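Ribose-5-phosphate isomerase RpiB (Thermotoga maritima, PDB 1O1X) probably catalyses the reversible isomerisation of ribose 5-phosphate to ribulose 5-phosphate. Local coordinates at residues E40-G45 against V62-S67; G92-L97 against R150-V155; L116-R121 against E126-I131. All coordinates share one frame; numbering follows the deposited sequence.

Contact 1 of 3, residues E40-G45 against V62-S67; sequences EVEDHG and VQSILS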
loop_
_atom_site.group_PDB
_atom_site.type_symbol
_atom_site.label_atom_id
_atom_site.label_comp_id
_atom_site.label_asym_id
_atom_site.label_seq_id
_atom_site.Cartn_x
_atom_site.Cartn_y
_atom_site.Cartn_z
ATOM N N GLU A 40 -8.600 -16.241 -22.854
ATOM C CA GLU A 40 -8.951 -15.439 -24.006
ATOM C C GLU A 40 -8.926 -13.955 -23.614
ATOM O O GLU A 40 -9.601 -13.541 -22.687
ATOM C CB GLU A 40 -10.329 -15.848 -24.529
ATOM C CG GLU A 40 -10.734 -15.138 -25.818
ATOM C CD GLU A 40 -12.142 -15.426 -26.292
ATOM O OE1 GLU A 40 -12.876 -16.245 -25.624
ATOM O OE2 GLU A 40 -12.519 -14.773 -27.325
ATOM N N VAL A 41 -8.109 -13.158 -24.308
ATOM C CA VAL A 41 -7.988 -11.735 -24.020
ATOM C C VAL A 41 -8.247 -10.917 -25.273
ATOM O O VAL A 41 -7.678 -11.206 -26.326
ATOM C CB VAL A 41 -6.583 -11.362 -23.476
ATOM C CG1 VAL A 41 -6.529 -9.884 -23.142
ATOM C CG2 VAL A 41 -6.216 -12.163 -22.246
ATOM N N GLU A 42 -9.161 -9.947 -25.185
ATOM C CA GLU A 42 -9.351 -8.945 -26.220
ATOM C C GLU A 42 -8.695 -7.646 -25.783
ATOM O O GLU A 42 -9.072 -7.042 -24.771
ATOM C CB GLU A 42 -10.836 -8.726 -26.549
ATOM C CG GLU A 42 -11.289 -9.707 -27.624
ATOM C CD GLU A 42 -12.801 -9.662 -27.949
ATOM O OE1 GLU A 42 -13.482 -8.692 -27.488
ATOM O OE2 GLU A 42 -13.267 -10.637 -28.658
ATOM N N ASP A 43 -7.692 -7.222 -26.535
ATOM C CA ASP A 43 -6.947 -5.999 -26.191
ATOM C C ASP A 43 -7.516 -4.860 -27.011
ATOM O O ASP A 43 -7.305 -4.795 -28.219
ATOM C CB ASP A 43 -5.473 -6.235 -26.493
ATOM C CG ASP A 43 -4.572 -5.039 -26.158
ATOM O OD1 ASP A 43 -5.026 -3.986 -25.632
ATOM O OD2 ASP A 43 -3.363 -5.128 -26.429
ATOM N N HIS A 44 -8.211 -3.958 -26.324
ATOM C CA HIS A 44 -8.806 -2.758 -26.906
ATOM C C HIS A 44 -7.830 -1.573 -27.029
ATOM O O HIS A 44 -8.225 -0.512 -27.492
ATOM C CB HIS A 44 -10.023 -2.343 -26.101
ATOM C CG HIS A 44 -11.127 -3.336 -26.136
ATOM N ND1 HIS A 44 -12.131 -3.302 -27.081
ATOM C CD2 HIS A 44 -11.382 -4.404 -25.346
ATOM C CE1 HIS A 44 -12.961 -4.305 -26.864
ATOM N NE2 HIS A 44 -12.525 -4.995 -25.822
ATOM N N GLY A 45 -6.558 -1.779 -26.696
ATOM C CA GLY A 45 -5.552 -0.742 -26.800
ATOM C C GLY A 45 -5.413 0.019 -25.493
ATOM O O GLY A 45 -6.014 -0.351 -24.515
ATOM N N VAL A 62 -16.019 -1.171 -21.161
ATOM C CA VAL A 62 -17.387 -1.057 -20.691
ATOM C C VAL A 62 -18.365 -1.614 -21.691
ATOM O O VAL A 62 -19.268 -2.382 -21.320
ATOM C CB VAL A 62 -17.733 0.373 -20.334
ATOM C CG1 VAL A 62 -19.229 0.566 -20.215
ATOM C CG2 VAL A 62 -16.988 0.785 -19.011
ATOM N N GLN A 63 -18.233 -1.225 -22.940
ATOM C CA GLN A 63 -19.176 -1.674 -23.948
ATOM C C GLN A 63 -19.124 -3.212 -24.062
ATOM O O GLN A 63 -20.125 -3.883 -24.222
ATOM C CB GLN A 63 -18.840 -0.993 -25.277
ATOM C CG GLN A 63 -19.410 -1.641 -26.528
ATOM C CD GLN A 63 -20.893 -1.550 -26.581
ATOM O OE1 GLN A 63 -21.488 -0.621 -26.004
ATOM N NE2 GLN A 63 -21.519 -2.514 -27.267
ATOM N N SER A 64 -17.928 -3.747 -23.981
ATOM C CA SER A 64 -17.734 -5.175 -24.087
ATOM C C SER A 64 -18.384 -5.939 -22.901
ATOM O O SER A 64 -19.024 -6.983 -23.094
ATOM C CB SER A 64 -16.240 -5.452 -24.253
ATOM O OG SER A 64 -16.061 -6.820 -24.451
ATOM N N ILE A 65 -18.292 -5.384 -21.692
ATOM C CA ILE A 65 -18.930 -5.976 -20.522
ATOM C C ILE A 65 -20.457 -5.852 -20.606
ATOM O O ILE A 65 -21.185 -6.835 -20.397
ATOM C CB ILE A 65 -18.416 -5.326 -19.232
ATOM C CG1 ILE A 65 -16.936 -5.632 -18.977
ATOM C CG2 ILE A 65 -19.259 -5.720 -18.039
ATOM C CD1 ILE A 65 -16.567 -7.121 -18.984
ATOM N N LEU A 66 -20.958 -4.662 -20.924
ATOM C CA LEU A 66 -22.403 -4.442 -21.010
ATOM C C LEU A 66 -23.068 -5.239 -22.126
ATOM O O LEU A 66 -24.235 -5.609 -22.002
ATOM C CB LEU A 66 -22.736 -2.948 -21.177
ATOM C CG LEU A 66 -22.334 -2.076 -19.995
ATOM C CD1 LEU A 66 -22.746 -0.654 -20.283
ATOM C CD2 LEU A 66 -22.963 -2.535 -18.686
ATOM N N SER A 67 -22.346 -5.511 -23.192
ATOM C CA SER A 67 -22.863 -6.330 -24.310
ATOM C C SER A 67 -22.707 -7.858 -24.074
ATOM O O SER A 67 -22.994 -8.649 -24.948
ATOM C CB SER A 67 -22.179 -5.942 -25.617
ATOM O OG SER A 67 -20.837 -6.333 -25.590
HETATM O O HOH W 1 -16.337 -6.736 -27.533
#

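Contact 2 of 3, residues G92-L97 against R150-V155; sequences GIRAAL and RKIDEV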
loop_
_atom_site.group_PDB
_atom_site.type_symbol
_atom_site.label_atom_id
_atom_site.label_comp_id
_atom_site.label_asym_id
_atom_site.label_seq_id
_atom_site.Cartn_x
_atom_site.Cartn_y
_atom_site.Cartn_z
ATOM N N GLY A 92 -24.513 -0.842 -14.236
ATOM C CA GLY A 92 -24.125 -2.209 -14.493
ATOM C C GLY A 92 -22.649 -2.469 -14.389
ATOM O O GLY A 92 -22.250 -3.626 -14.448
ATOM N N ILE A 93 -21.829 -1.418 -14.311
ATOM C CA ILE A 93 -20.388 -1.568 -14.210
ATOM C C ILE A 93 -19.965 -1.351 -12.788
ATOM O O ILE A 93 -20.366 -0.376 -12.151
ATOM C CB ILE A 93 -19.651 -0.546 -15.146
ATOM C CG1 ILE A 93 -20.037 -0.789 -16.607
ATOM C CG2 ILE A 93 -18.122 -0.564 -14.897
ATOM C CD1 ILE A 93 -19.611 -2.162 -17.192
ATOM N N ARG A 94 -19.164 -2.278 -12.270
ATOM C CA ARG A 94 -18.581 -2.152 -10.931
ATOM C C ARG A 94 -17.071 -2.355 -11.094
ATOM O O ARG A 94 -16.565 -3.464 -11.131
ATOM C CB ARG A 94 -19.258 -3.134 -9.995
ATOM C CG ARG A 94 -20.738 -2.794 -9.717
ATOM C CD ARG A 94 -21.462 -3.773 -8.795
ATOM N NE ARG A 94 -21.432 -5.084 -9.400
ATOM C CZ ARG A 94 -22.216 -5.506 -10.381
ATOM N NH1 ARG A 94 -23.194 -4.771 -10.854
ATOM N NH2 ARG A 94 -21.978 -6.690 -10.918
ATOM N N ALA A 95 -16.375 -1.228 -11.288
ATOM C CA ALA A 95 -14.959 -1.191 -11.536
ATOM C C ALA A 95 -14.209 -0.885 -10.251
ATOM O O ALA A 95 -14.419 0.181 -9.614
ATOM C CB ALA A 95 -14.647 -0.149 -12.610
ATOM N N ALA A 96 -13.307 -1.796 -9.872
ATOM C CA ALA A 96 -12.648 -1.756 -8.567
ATOM C C ALA A 96 -11.138 -1.548 -8.707
ATOM O O ALA A 96 -10.425 -2.411 -9.217
ATOM C CB ALA A 96 -12.907 -3.054 -7.794
ATOM N N LEU A 97 -10.668 -0.429 -8.186
ATOM C CA LEU A 97 -9.248 -0.065 -8.129
ATOM C C LEU A 97 -8.616 -0.853 -6.964
ATOM O O LEU A 97 -8.918 -0.598 -5.781
ATOM C CB LEU A 97 -9.137 1.448 -7.921
ATOM C CG LEU A 97 -7.749 2.063 -7.765
ATOM C CD1 LEU A 97 -6.814 1.573 -8.811
ATOM C CD2 LEU A 97 -7.794 3.602 -7.734
ATOM N N ARG A 150 -27.371 -3.417 -6.105
ATOM C CA ARG A 150 -28.564 -2.900 -6.794
ATOM C C ARG A 150 -28.803 -1.391 -6.540
ATOM O O ARG A 150 -29.085 -0.618 -7.476
ATOM C CB ARG A 150 -29.788 -3.705 -6.358
ATOM C CG ARG A 150 -29.756 -5.138 -6.838
ATOM C CD ARG A 150 -31.027 -5.831 -6.446
ATOM N NE ARG A 150 -31.032 -7.244 -6.786
ATOM C CZ ARG A 150 -32.127 -7.984 -6.899
ATOM N NH1 ARG A 150 -33.334 -7.471 -6.700
ATOM N NH2 ARG A 150 -31.996 -9.249 -7.234
ATOM N N LYS A 151 -28.611 -0.968 -5.290
ATOM C CA LYS A 151 -28.728 0.446 -4.916
ATOM C C LYS A 151 -27.744 1.351 -5.681
ATOM O O LYS A 151 -28.079 2.504 -5.982
ATOM C CB LYS A 151 -28.591 0.643 -3.396
ATOM C CG LYS A 151 -29.837 0.317 -2.607
ATOM C CD LYS A 151 -29.679 0.589 -1.109
ATOM C CE LYS A 151 -30.967 0.405 -0.355
ATOM N NZ LYS A 151 -30.784 0.735 1.090
ATOM N N ILE A 152 -26.570 0.839 -6.021
ATOM C CA ILE A 152 -25.604 1.635 -6.817
ATOM C C ILE A 152 -26.277 2.136 -8.114
ATOM O O ILE A 152 -26.053 3.269 -8.556
ATOM C CB ILE A 152 -24.360 0.794 -7.169
ATOM C CG1 ILE A 152 -23.543 0.503 -5.911
ATOM C CG2 ILE A 152 -23.508 1.494 -8.220
ATOM C CD1 ILE A 152 -22.505 -0.529 -6.134
ATOM N N ASP A 153 -27.109 1.272 -8.707
ATOM C CA ASP A 153 -27.734 1.529 -10.007
ATOM C C ASP A 153 -29.098 2.144 -9.914
ATOM O O ASP A 153 -29.739 2.353 -10.954
ATOM C CB ASP A 153 -27.798 0.240 -10.839
ATOM C CG ASP A 153 -26.436 -0.165 -11.364
ATOM O OD1 ASP A 153 -25.648 0.748 -11.613
ATOM O OD2 ASP A 153 -26.095 -1.339 -11.593
ATOM N N GLU A 154 -29.567 2.406 -8.692
ATOM C CA GLU A 154 -30.776 3.202 -8.466
ATOM C C GLU A 154 -30.327 4.659 -8.359
ATOM O O GLU A 154 -30.188 5.190 -7.292
ATOM C CB GLU A 154 -31.494 2.726 -7.198
ATOM C CG GLU A 154 -31.980 1.289 -7.317
ATOM C CD GLU A 154 -32.615 0.733 -6.035
ATOM O OE1 GLU A 154 -32.739 1.478 -5.009
ATOM O OE2 GLU A 154 -32.968 -0.480 -6.056
ATOM N N VAL A 155 -30.012 5.287 -9.487
ATOM C CA VAL A 155 -29.246 6.565 -9.463
ATOM C C VAL A 155 -30.201 7.805 -9.282
ATOM O O VAL A 155 -31.313 7.748 -9.889
ATOM C CB VAL A 155 -28.254 6.672 -10.694
ATOM C CG1 VAL A 155 -27.198 5.597 -10.620
ATOM C CG2 VAL A 155 -28.991 6.554 -12.017
ATOM O OXT VAL A 155 -29.895 8.802 -8.511
HETATM O O HOH W 2 -24.578 -2.425 -9.681
#

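Contact 3 of 3, residues L116-R121 against E126-I131; sequences LVLPGR and ELAFWI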
loop_
_atom_site.group_PDB
_atom_site.type_symbol
_atom_site.label_atom_id
_atom_site.label_comp_id
_atom_site.label_asym_id
_atom_site.label_seq_id
_atom_site.Cartn_x
_atom_site.Cartn_y
_atom_site.Cartn_z
ATOM N N LEU A 116 -11.665 -4.907 -13.068
ATOM C CA LEU A 116 -10.513 -4.701 -12.209
ATOM C C LEU A 116 -9.726 -3.501 -12.751
ATOM O O LEU A 116 -9.386 -3.460 -13.912
ATOM C CB LEU A 116 -9.620 -5.941 -12.185
ATOM C CG LEU A 116 -8.211 -5.793 -11.590
ATOM C CD1 LEU A 116 -8.349 -5.451 -10.132
ATOM C CD2 LEU A 116 -7.407 -7.052 -11.784
ATOM N N VAL A 117 -9.430 -2.550 -11.890
ATOM C CA VAL A 117 -8.624 -1.424 -12.284
ATOM C C VAL A 117 -7.282 -1.507 -11.555
ATOM O O VAL A 117 -7.232 -1.664 -10.316
ATOM C CB VAL A 117 -9.344 -0.061 -11.965
ATOM C CG1 VAL A 117 -8.451 1.120 -12.321
ATOM C CG2 VAL A 117 -10.705 0.025 -12.653
ATOM N N LEU A 118 -6.217 -1.332 -12.316
ATOM C CA LEU A 118 -4.869 -1.398 -11.813
ATOM C C LEU A 118 -4.093 -0.122 -12.109
ATOM O O LEU A 118 -4.223 0.456 -13.169
ATOM C CB LEU A 118 -4.108 -2.560 -12.464
ATOM C CG LEU A 118 -4.664 -3.951 -12.267
ATOM C CD1 LEU A 118 -3.983 -4.940 -13.204
ATOM C CD2 LEU A 118 -4.495 -4.371 -10.828
ATOM N N PRO A 119 -3.264 0.291 -11.164
ATOM C CA PRO A 119 -2.374 1.428 -11.358
ATOM C C PRO A 119 -1.020 1.075 -12.002
ATOM O O PRO A 119 -0.072 0.610 -11.319
ATOM C CB PRO A 119 -2.153 1.915 -9.958
ATOM C CG PRO A 119 -2.206 0.715 -9.145
ATOM C CD PRO A 119 -3.150 -0.259 -9.816
ATOM N N GLY A 120 -0.900 1.409 -13.274
ATOM C CA GLY A 120 0.232 1.027 -14.107
ATOM C C GLY A 120 1.565 1.588 -13.750
ATOM O O GLY A 120 2.560 1.027 -14.117
ATOM N N ARG A 121 1.619 2.705 -13.039
ATOM C CA ARG A 121 2.882 3.260 -12.569
ATOM C C ARG A 121 3.184 3.018 -11.107
ATOM O O ARG A 121 4.255 3.395 -10.649
ATOM C CB ARG A 121 2.883 4.772 -12.758
ATOM C CG ARG A 121 2.677 5.223 -14.151
ATOM C CD ARG A 121 3.678 4.737 -15.124
ATOM N NE ARG A 121 3.930 5.794 -16.091
ATOM C CZ ARG A 121 4.743 5.677 -17.109
ATOM N NH1 ARG A 121 5.411 4.529 -17.312
ATOM N NH2 ARG A 121 4.894 6.718 -17.932
ATOM N N GLU A 126 4.496 -8.448 -10.830
ATOM C CA GLU A 126 4.182 -9.691 -10.133
ATOM C C GLU A 126 3.034 -9.469 -9.110
ATOM O O GLU A 126 2.134 -10.306 -8.979
ATOM C CB GLU A 126 5.419 -10.294 -9.475
ATOM C CG GLU A 126 5.116 -11.313 -8.378
ATOM C CD GLU A 126 5.449 -12.767 -8.702
ATOM O OE1 GLU A 126 4.678 -13.397 -9.478
ATOM O OE2 GLU A 126 6.433 -13.304 -8.091
ATOM N N LEU A 127 3.020 -8.320 -8.448
ATOM C CA LEU A 127 1.870 -7.989 -7.599
ATOM C C LEU A 127 0.578 -7.890 -8.395
ATOM O O LEU A 127 -0.482 -8.371 -7.946
ATOM C CB LEU A 127 2.119 -6.711 -6.813
ATOM C CG LEU A 127 0.999 -6.205 -5.898
ATOM C CD1 LEU A 127 0.693 -7.255 -4.861
ATOM C CD2 LEU A 127 1.393 -4.897 -5.207
ATOM N N ALA A 128 0.633 -7.218 -9.543
ATOM C CA ALA A 128 -0.517 -7.133 -10.467
ATOM C C ALA A 128 -1.034 -8.524 -10.834
ATOM O O ALA A 128 -2.218 -8.747 -10.871
ATOM C CB ALA A 128 -0.111 -6.390 -11.745
ATOM N N PHE A 129 -0.139 -9.450 -11.137
ATOM C CA PHE A 129 -0.532 -10.823 -11.479
ATOM C C PHE A 129 -1.289 -11.517 -10.327
ATOM O O PHE A 129 -2.301 -12.194 -10.575
ATOM C CB PHE A 129 0.676 -11.706 -11.887
ATOM C CG PHE A 129 1.475 -11.208 -13.090
ATOM C CD1 PHE A 129 0.973 -10.261 -14.003
ATOM C CD2 PHE A 129 2.757 -11.713 -13.299
ATOM C CE1 PHE A 129 1.752 -9.823 -15.057
ATOM C CE2 PHE A 129 3.538 -11.283 -14.377
ATOM C CZ PHE A 129 3.047 -10.357 -15.241
ATOM N N TRP A 130 -0.817 -11.345 -9.086
ATOM C CA TRP A 130 -1.515 -11.877 -7.934
ATOM C C TRP A 130 -2.894 -11.259 -7.764
ATOM O O TRP A 130 -3.847 -11.964 -7.384
ATOM C CB TRP A 130 -0.774 -11.663 -6.607
ATOM C CG TRP A 130 0.600 -12.207 -6.548
ATOM C CD1 TRP A 130 1.152 -13.178 -7.321
ATOM C CD2 TRP A 130 1.627 -11.775 -5.639
ATOM N NE1 TRP A 130 2.479 -13.332 -6.981
ATOM C CE2 TRP A 130 2.793 -12.473 -5.962
ATOM C CE3 TRP A 130 1.681 -10.814 -4.635
ATOM C CZ2 TRP A 130 4.005 -12.268 -5.286
ATOM C CZ3 TRP A 130 2.869 -10.621 -3.945
ATOM C CH2 TRP A 130 4.016 -11.334 -4.285
ATOM N N ILE A 131 -3.004 -9.957 -8.019
ATOM C CA ILE A 131 -4.291 -9.262 -7.917
ATOM C C ILE A 131 -5.250 -9.812 -8.968
ATOM O O ILE A 131 -6.420 -10.117 -8.661
ATOM C CB ILE A 131 -4.124 -7.717 -8.035
ATOM C CG1 ILE A 131 -3.311 -7.161 -6.849
ATOM C CG2 ILE A 131 -5.458 -6.992 -8.116
ATOM C CD1 ILE A 131 -2.819 -5.742 -7.070
#

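Contact 1 of 3, residues E40-G45 against V62-S67
His44 and Ser64 touch where strand 40-43 and the residues after it face helix 54-66, and Ser64 has the largest share of the contact. Its CB lies 4.1 Å from NE2 of the His44 ring, which it meets obliquely. One bond further, with OG anti to the backbone N (chi1 -176°), the hydroxyl meets a water 3.1 Å from OG. That same water gives a weak hydrogen bond of 3.5 Å to Glu42 OE1; OG and OE1 themselves are 4.4 Å apart, so these two polar ends meet through the water, and weakly on the Glu42 side. Glu42 keeps its stronger partner elsewhere: OE2 is salt-bridged to Lys14. Helix 54-66 belongs to a beta-alpha-beta crossover that leaves strand 40-43 and passes over strand 14-18 to reach strand 72-75, in the parallel sheet of a Rossmann-like fold. Accordingly the side chains of both His44 and Ser64 rest on Ala16 of the strand being crossed. Behind His44 the chain turns at Asp43, whose OD1 accepts from Gly45 N at 2.9 Å in an Asx turn, the N-H arriving from above the carboxylate plane, while OD2 is salt-bridged to Lys27 and Lys31.

Contact 2 of 3, residues G92-L97 against R150-V155
The carboxylate of Asp153 faces the backbone N of Gly92, and the N-H is shared between its two oxygens. Gly92 N lies 3.1 Å from OD2 and 3.3 Å from OD1 of Asp153, and both bonds are weak. The N-H is straighter toward OD1 (156°) than toward OD2 (134°). Asp153 CG stands anti to its own carbonyl carbon (chi1 -73°), a setting that carries the group across to the loop. From the same loop Arg94 approaches beside this pair without touching the acid: Arg94 NH1 and Asp153 OD2 are 4.6 Å apart, too far for a salt bridge. A water fills the step, accepting from Arg94 NH1 at 3.0 Å in the guanidinium plane, at its edge, and donating to Asp153 OD2 at 2.7 Å. The rest of the guanidinium is held by backbone carbonyls, NH2 by Asn112 O and NE weakly by Asn111 O. Lower down, the aliphatic part of Arg94 lies against Ile152, its CD 4.3 Å from Ile152 CD1. The strongest partner of Asp153 lies across an interface, where OD1 is salt-bridged to Arg89 of the second subunit. With an alanine here in place of the acid, that arginine is likely to be left without its carboxylate, and both Gly92 N and the bridging water short of an acceptor. The contact thus ties the last residues of the chain, in helix 145-152 and after it, to the loop entering strand 95-97. Lys151 of that helix is salt-bridged to Asp53 and Asp56 of the second subunit; strand 95-97 lies next to strand 115-117, while Ile93 packs on helix 54-66.

Contact 3 of 3, residues L116-R121 against E126-I131
Buried apolar packing joins the end of strand 115-117 and the loop after it to helix 125-137, with Leu116 and Leu118 set against Ala128 and Ile131. The methyl CG2 of Ile131 is the shared point. It sits 3.8 Å from Leu116 CD1, with CD2 of that leucine slightly farther off, and 3.9 Å from Leu118 CD2. Being anti to the backbone N of Ile131, CG2 is directed at the strand. The two leucines come to it differently: Leu116 lies nearly perpendicular to the isoleucine, whereas Leu118 runs alongside it, pointing the other way. The other branch of Leu118, CD1, reaches one helical turn back to Ala128 CB at 4.4 Å. This is a layer boundary of the three-layer alpha/beta/alpha fold, whose parallel sheet has strand order 2-1-3-5-4; the strand and its following helix face each other after a short loop. Leu116 also packs on Val132 and Phe135 further along that helix, and Ile131 on Pro101 and Ala104 of helix 101-109. Elsewhere on helix 125-137, Trp130 makes a cation-pi contact with Arg105 of the fourth subunit. Past Leu118 the loop leads to Arg121, predicted to bind D-ribulose 5-phosphate, which packs on Glu126 of the third subunit.

In the fold
All three contacts attach to one parallel sheet. Contacts 1 and 2 meet through Ile93, whose CD1 lies 3.7 Å from Ile65 CG2 of helix 54-66. Contacts 2 and 3 share the neighbouring strands 95-97 and 115-117, where Ala96 O and Val117 N are 2.9 Å apart, probably hydrogen-bonded; contact 3 is nested in the chain loop that contact 2 closes. Contacts 1 and 3 do not touch, their nearest atoms being about 8 Å apart. Around the predicted D-ribulose 5-phosphate site, the Arg94 side chain is about 5 Å from that of Asn111, the side chain of Leu118 about 7 Å from Gly80, and that of His44 about 11 Å from the side chain of Asp20.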